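Local coordinates for cell wall surface anchor family protein (Streptococcus agalactiae serogroup V, PDB 3TXA) that serves as the adhesive tip pilin of group B streptococcal pili, presenting a von Willebrand factor A fold that probably mediates attachment to the host, at residues E103-V108 / F664-I669; Y154-T159 / Y628-K633. One frame throughout, in Å; residues are numbered along the deposited sequence.

Contact 1 (E103-V108 / F664-I669)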
loop_
_atom_site.group_PDB
_atom_site.type_symbol
_atom_site.label_atom_id
_atom_site.label_comp_id
_atom_site.label_asym_id
_atom_site.label_seq_id
_atom_site.Cartn_x
_atom_site.Cartn_y
_atom_site.Cartn_z
ATOM N N GLU A 103 -31.447 0.385 -20.359
ATOM C CA GLU A 103 -31.902 0.629 -18.980
ATOM C C GLU A 103 -32.488 2.043 -18.802
ATOM O O GLU A 103 -32.244 2.939 -19.609
ATOM C CB GLU A 103 -30.806 0.293 -17.945
ATOM C CG GLU A 103 -29.643 1.307 -17.836
ATOM C CD GLU A 103 -28.239 0.658 -17.718
ATOM O OE1 GLU A 103 -28.101 -0.448 -17.134
ATOM O OE2 GLU A 103 -27.264 1.272 -18.223
ATOM N N ASN A 104 -33.290 2.215 -17.760
ATOM C CA ASN A 104 -34.016 3.458 -17.513
ATOM C C ASN A 104 -33.148 4.481 -16.779
ATOM O O ASN A 104 -32.282 4.109 -15.976
ATOM C CB ASN A 104 -35.275 3.175 -16.665
ATOM C CG ASN A 104 -36.540 2.942 -17.504
ATOM O OD1 ASN A 104 -36.494 2.434 -18.626
ATOM N ND2 ASN A 104 -37.679 3.302 -16.935
ATOM N N TYR A 105 -33.364 5.764 -17.073
ATOM C CA TYR A 105 -32.894 6.831 -16.194
ATOM C C TYR A 105 -34.030 7.765 -15.818
ATOM O O TYR A 105 -34.809 8.168 -16.680
ATOM C CB TYR A 105 -31.660 7.590 -16.732
ATOM C CG TYR A 105 -31.767 8.265 -18.096
ATOM C CD1 TYR A 105 -32.384 9.510 -18.252
ATOM C CD2 TYR A 105 -31.189 7.684 -19.220
ATOM C CE1 TYR A 105 -32.455 10.130 -19.502
ATOM C CE2 TYR A 105 -31.252 8.302 -20.467
ATOM C CZ TYR A 105 -31.883 9.516 -20.598
ATOM O OH TYR A 105 -31.934 10.091 -21.837
ATOM N N PRO A 106 -34.135 8.100 -14.524
ATOM C CA PRO A 106 -35.217 8.981 -14.082
ATOM C C PRO A 106 -34.998 10.435 -14.516
ATOM O O PRO A 106 -33.857 10.915 -14.534
ATOM C CB PRO A 106 -35.184 8.850 -12.554
ATOM C CG PRO A 106 -33.798 8.400 -12.228
ATOM C CD PRO A 106 -33.298 7.620 -13.407
ATOM N N LEU A 107 -36.087 11.112 -14.880
ATOM C CA LEU A 107 -36.055 12.545 -15.185
ATOM C C LEU A 107 -36.644 13.374 -14.045
ATOM O O LEU A 107 -37.835 13.270 -13.757
ATOM C CB LEU A 107 -36.819 12.845 -16.477
ATOM C CG LEU A 107 -36.110 12.625 -17.811
ATOM C CD1 LEU A 107 -37.101 12.817 -18.940
ATOM C CD2 LEU A 107 -34.912 13.562 -17.981
ATOM N N VAL A 108 -35.810 14.186 -13.396
ATOM C CA VAL A 108 -36.270 15.109 -12.350
ATOM C C VAL A 108 -36.668 16.472 -12.980
ATOM O O VAL A 108 -36.519 16.663 -14.188
ATOM C CB VAL A 108 -35.211 15.224 -11.195
ATOM C CG1 VAL A 108 -34.009 16.098 -11.597
ATOM C CG2 VAL A 108 -35.853 15.700 -9.867
ATOM N N PHE A 664 -25.006 9.276 -23.320
ATOM C CA PHE A 664 -25.092 10.325 -22.309
ATOM C C PHE A 664 -26.579 10.426 -22.028
ATOM O O PHE A 664 -27.397 10.209 -22.923
ATOM C CB PHE A 664 -24.626 11.695 -22.857
ATOM C CG PHE A 664 -23.140 12.010 -22.681
ATOM C CD1 PHE A 664 -22.203 11.617 -23.637
ATOM C CD2 PHE A 664 -22.703 12.785 -21.621
ATOM C CE1 PHE A 664 -20.849 11.944 -23.505
ATOM C CE2 PHE A 664 -21.352 13.120 -21.479
ATOM C CZ PHE A 664 -20.430 12.702 -22.415
ATOM N N PRO A 665 -26.946 10.756 -20.785
ATOM C CA PRO A 665 -28.349 11.078 -20.599
ATOM C C PRO A 665 -28.667 12.438 -21.250
ATOM O O PRO A 665 -27.785 13.275 -21.387
ATOM C CB PRO A 665 -28.493 11.131 -19.076
ATOM C CG PRO A 665 -27.132 11.480 -18.564
ATOM C CD PRO A 665 -26.142 10.976 -19.565
ATOM N N ILE A 666 -29.915 12.650 -21.643
ATOM C CA ILE A 666 -30.303 13.843 -22.387
ATOM C C ILE A 666 -31.455 14.546 -21.671
ATOM O O ILE A 666 -32.478 13.917 -21.434
ATOM C CB ILE A 666 -30.733 13.450 -23.819
ATOM C CG1 ILE A 666 -29.565 12.776 -24.563
ATOM C CG2 ILE A 666 -31.277 14.660 -24.572
ATOM C CD1 ILE A 666 -29.979 11.854 -25.711
ATOM N N PRO A 667 -31.285 15.839 -21.300
ATOM C CA PRO A 667 -32.394 16.647 -20.778
ATOM C C PRO A 667 -33.471 16.925 -21.824
ATOM O O PRO A 667 -33.307 16.587 -23.003
ATOM C CB PRO A 667 -31.725 17.960 -20.364
ATOM C CG PRO A 667 -30.430 17.963 -20.997
ATOM C CD PRO A 667 -30.004 16.545 -21.141
ATOM N N LYS A 668 -34.579 17.516 -21.378
ATOM C CA LYS A 668 -35.714 17.822 -22.255
ATOM C C LYS A 668 -36.308 19.157 -21.842
ATOM O O LYS A 668 -36.281 19.493 -20.657
ATOM C CB LYS A 668 -36.802 16.734 -22.174
ATOM C CG LYS A 668 -36.341 15.293 -22.383
ATOM C CD LYS A 668 -37.510 14.339 -22.649
ATOM C CE LYS A 668 -36.991 12.905 -22.687
ATOM N NZ LYS A 668 -37.776 11.993 -23.571
ATOM N N ILE A 669 -36.839 19.905 -22.811
ATOM C CA ILE A 669 -37.473 21.209 -22.547
ATOM C C ILE A 669 -38.787 21.378 -23.303
ATOM O O ILE A 669 -38.993 20.722 -24.333
ATOM C CB ILE A 669 -36.561 22.396 -22.921
ATOM C CG1 ILE A 669 -35.984 22.212 -24.319
ATOM C CG2 ILE A 669 -35.444 22.565 -21.903
ATOM C CD1 ILE A 669 -35.342 23.443 -24.853
#
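Tyr105 holds its CG between the backbone N and the carbonyl carbon (chi1 58°), and this turn lays its ring across Pro665 with the phenol end reaching Ile666. On the same strand, Leu107 carries CG beside its backbone N (chi1 -82°) and sends CD1 to the aliphatic part of Lys668. At Tyr105, Pro665 CB sits almost exactly over the middle of the ring, 4.0 Å from its centroid, in a CH-pi contact, and the two side chains cross at about a right angle. The ring's position is also tied to the backbone, because Ile666 N donates a hydrogen bond to Tyr105 OH at 3.3 Å, rather long but fairly straight at 155°. Further along, Lys668 runs out as an extended chain, and its CE comes 3.7 Å from Leu107 CD1, so it is methylene, not the ammonium end, that does the packing. Both Tyr105 and Pro665 also rest on Pro124 of strand 121-124, while Tyr98 brings its own ring against Tyr105. Across strand 121-124, Tyr105 thus ties strand 104-109 to the loop leading into strand 668-669, and Leu107 ties it to that strand itself through Lys668. Their antiparallel sheet takes strands from near both ends of the modelled chain, consistent with an Ig-like region into whose sequence the von Willebrand factor A fold is inserted.

Contact 2 (Y154-T159 / Y628-K633)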
loop_
_atom_site.group_PDB
_atom_site.type_symbol
_atom_site.label_atom_id
_atom_site.label_comp_id
_atom_site.label_asym_id
_atom_site.label_seq_id
_atom_site.Cartn_x
_atom_site.Cartn_y
_atom_site.Cartn_z
ATOM N N TYR A 154 -31.308 28.043 -22.443
ATOM C CA TYR A 154 -30.691 27.199 -21.435
ATOM C C TYR A 154 -29.200 26.964 -21.701
ATOM O O TYR A 154 -28.739 27.092 -22.839
ATOM C CB TYR A 154 -31.428 25.867 -21.332
ATOM C CG TYR A 154 -32.936 25.964 -21.156
ATOM C CD1 TYR A 154 -33.794 25.801 -22.257
ATOM C CD2 TYR A 154 -33.506 26.186 -19.894
ATOM C CE1 TYR A 154 -35.182 25.876 -22.110
ATOM C CE2 TYR A 154 -34.900 26.255 -19.728
ATOM C CZ TYR A 154 -35.729 26.102 -20.843
ATOM O OH TYR A 154 -37.101 26.169 -20.710
ATOM N N LYS A 155 -28.478 26.629 -20.624
ATOM C CA LYS A 155 -27.050 26.382 -20.640
ATOM C C LYS A 155 -26.805 24.916 -20.317
ATOM O O LYS A 155 -27.008 24.484 -19.175
ATOM C CB LYS A 155 -26.367 27.249 -19.595
ATOM C CG LYS A 155 -24.872 27.196 -19.589
ATOM C CD LYS A 155 -24.313 28.242 -18.645
ATOM C CE LYS A 155 -23.205 29.052 -19.307
ATOM N NZ LYS A 155 -23.658 29.765 -20.558
ATOM N N ILE A 156 -26.356 24.162 -21.325
ATOM C CA ILE A 156 -26.029 22.747 -21.179
ATOM C C ILE A 156 -24.635 22.565 -20.602
ATOM O O ILE A 156 -23.698 23.241 -21.005
ATOM C CB ILE A 156 -26.122 21.996 -22.539
ATOM C CG1 ILE A 156 -27.468 22.257 -23.234
ATOM C CG2 ILE A 156 -25.872 20.503 -22.370
ATOM C CD1 ILE A 156 -28.717 21.849 -22.462
ATOM N N GLU A 157 -24.515 21.663 -19.641
ATOM C CA GLU A 157 -23.216 21.220 -19.163
ATOM C C GLU A 157 -23.022 19.725 -19.479
ATOM O O GLU A 157 -23.930 18.901 -19.265
ATOM C CB GLU A 157 -23.034 21.508 -17.661
ATOM C CG GLU A 157 -21.865 20.756 -17.013
ATOM C CD GLU A 157 -21.597 21.125 -15.560
ATOM O OE1 GLU A 157 -20.933 22.163 -15.328
ATOM O OE2 GLU A 157 -21.999 20.362 -14.640
ATOM N N LEU A 158 -21.830 19.401 -19.985
ATOM C CA LEU A 158 -21.448 18.049 -20.332
ATOM C C LEU A 158 -20.119 17.776 -19.643
ATOM O O LEU A 158 -19.226 18.627 -19.670
ATOM C CB LEU A 158 -21.277 17.956 -21.844
ATOM C CG LEU A 158 -21.610 16.644 -22.529
ATOM C CD1 LEU A 158 -22.775 16.836 -23.491
ATOM C CD2 LEU A 158 -20.430 16.188 -23.294
ATOM N N THR A 159 -19.980 16.606 -19.021
ATOM C CA THR A 159 -18.768 16.263 -18.246
ATOM C C THR A 159 -18.370 14.815 -18.497
ATOM O O THR A 159 -19.231 13.956 -18.731
ATOM C CB THR A 159 -18.971 16.395 -16.716
ATOM O OG1 THR A 159 -19.864 15.371 -16.265
ATOM C CG2 THR A 159 -19.544 17.780 -16.314
ATOM N N TYR A 628 -22.210 25.050 -23.129
ATOM C CA TYR A 628 -22.617 25.827 -24.290
ATOM C C TYR A 628 -24.062 26.313 -24.135
ATOM O O TYR A 628 -24.717 25.927 -23.180
ATOM C CB TYR A 628 -22.457 24.994 -25.539
ATOM C CG TYR A 628 -23.282 23.734 -25.572
ATOM C CD1 TYR A 628 -24.536 23.713 -26.155
ATOM C CD2 TYR A 628 -22.790 22.550 -25.052
ATOM C CE1 TYR A 628 -25.282 22.543 -26.213
ATOM C CE2 TYR A 628 -23.514 21.385 -25.103
ATOM C CZ TYR A 628 -24.762 21.379 -25.684
ATOM O OH TYR A 628 -25.492 20.211 -25.722
ATOM N N ASP A 629 -24.566 27.145 -25.049
ATOM C CA ASP A 629 -25.957 27.630 -24.950
ATOM C C ASP A 629 -26.899 27.095 -26.048
ATOM O O ASP A 629 -26.474 26.857 -27.190
ATOM C CB ASP A 629 -25.999 29.159 -24.891
ATOM C CG ASP A 629 -25.310 29.723 -23.640
ATOM O OD1 ASP A 629 -25.444 29.117 -22.553
ATOM O OD2 ASP A 629 -24.628 30.776 -23.732
ATOM N N VAL A 630 -28.170 26.886 -25.696
ATOM C CA VAL A 630 -29.182 26.435 -26.659
ATOM C C VAL A 630 -30.482 27.233 -26.536
ATOM O O VAL A 630 -30.750 27.856 -25.512
ATOM C CB VAL A 630 -29.506 24.919 -26.530
ATOM C CG1 VAL A 630 -28.329 24.070 -26.932
ATOM C CG2 VAL A 630 -29.898 24.574 -25.123
ATOM N N ARG A 631 -31.281 27.203 -27.592
ATOM C CA ARG A 631 -32.602 27.820 -27.605
ATOM C C ARG A 631 -33.573 26.866 -28.286
ATOM O O ARG A 631 -33.223 26.202 -29.273
ATOM C CB ARG A 631 -32.585 29.141 -28.386
ATOM C CG ARG A 631 -33.584 30.206 -27.905
ATOM C CD ARG A 631 -34.018 31.119 -29.035
ATOM N NE ARG A 631 -34.996 30.433 -29.889
ATOM C CZ ARG A 631 -35.196 30.674 -31.188
ATOM N NH1 ARG A 631 -36.112 29.977 -31.864
ATOM N NH2 ARG A 631 -34.479 31.598 -31.819
ATOM N N LEU A 632 -34.790 26.795 -27.754
ATOM C CA LEU A 632 -35.831 25.978 -28.354
ATOM C C LEU A 632 -36.375 26.680 -29.584
ATOM O O LEU A 632 -36.757 27.847 -29.519
ATOM C CB LEU A 632 -36.927 25.698 -27.340
ATOM C CG LEU A 632 -38.155 24.943 -27.839
ATOM C CD1 LEU A 632 -38.362 23.627 -27.104
ATOM C CD2 LEU A 632 -39.353 25.864 -27.694
ATOM N N LYS A 633 -36.392 25.972 -30.708
ATOM C CA LYS A 633 -36.786 26.550 -31.991
ATOM C C LYS A 633 -38.228 27.054 -31.972
ATOM O O LYS A 633 -39.046 26.542 -31.200
ATOM C CB LYS A 633 -36.596 25.520 -33.102
ATOM C CG LYS A 633 -35.147 25.254 -33.438
ATOM C CD LYS A 633 -35.039 24.408 -34.670
ATOM C CE LYS A 633 -33.869 24.840 -35.517
ATOM N NZ LYS A 633 -33.607 23.828 -36.574
#
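The ring of Tyr628 has Ile156 over one face: CB stands 3.5 Å above the ring plane, displaced toward the rim, and makes a CH-pi contact 3.8 Å from the centroid. The two segments form an antiparallel ladder in the Ig-like part of the protein. Phe558 also meets the Tyr628 ring, with the planes inclined at about 25°. Tyr154 with Val630 and Ile156 with Tyr628 are the hydrogen-bonded pairs of the ladder, each with two backbone bonds, such as Val630 N to Tyr154 O at 2.9 Å and Ile156 N to Tyr628 O at 3.0 Å. Between them, Lys155 and Asp629 make the non-hydrogen-bonded pair. The local axes of 154-159 and 628-632 run at 134° between their N-to-C directions, so the pair is antiparallel with a marked twist. Farther along, the guanidinium of Arg631 offers one edge to Leu632 O, which lies nearly in its plane and takes bonds from both NE and NH1, while NH2 forms a salt bridge with Glu557. One face of the ladder is largely apolar and aromatic: Ile156 and Tyr628 lie side by side pointing the same way, and Ile156 CG1 packs on Val630 CG2 at 3.9 Å. The other face carries charge. Lys155 leaves its backbone with CG anti to N (chi1 -174°), then bends at its third and fourth torsions, which brings the ammonium back over the neighbouring strand. There NZ meets Asp629 OD1 at 2.8 Å, on the oxygen's syn lone pair, in a salt bridge.

How the contacts relate
Contact 2 is the more buried of the two and joins strands 153-168 and 623-632 directly, through backbone bonds, a packed apolar and aromatic face and a salt bridge on the other face. Contact 1, only partly buried, links elements that are not sheet neighbours, so side chains do nearly all its work and its single hydrogen bond runs from backbone to a phenol. Their centres lie 15 Å apart, and contact 2 is nested inside the loop that contact 1 closes. Segment 664-669 is common ground: Ile669 packs on Tyr154 and Leu632, and Phe664 on Leu158 and Thr159, so the two sheets press together along it.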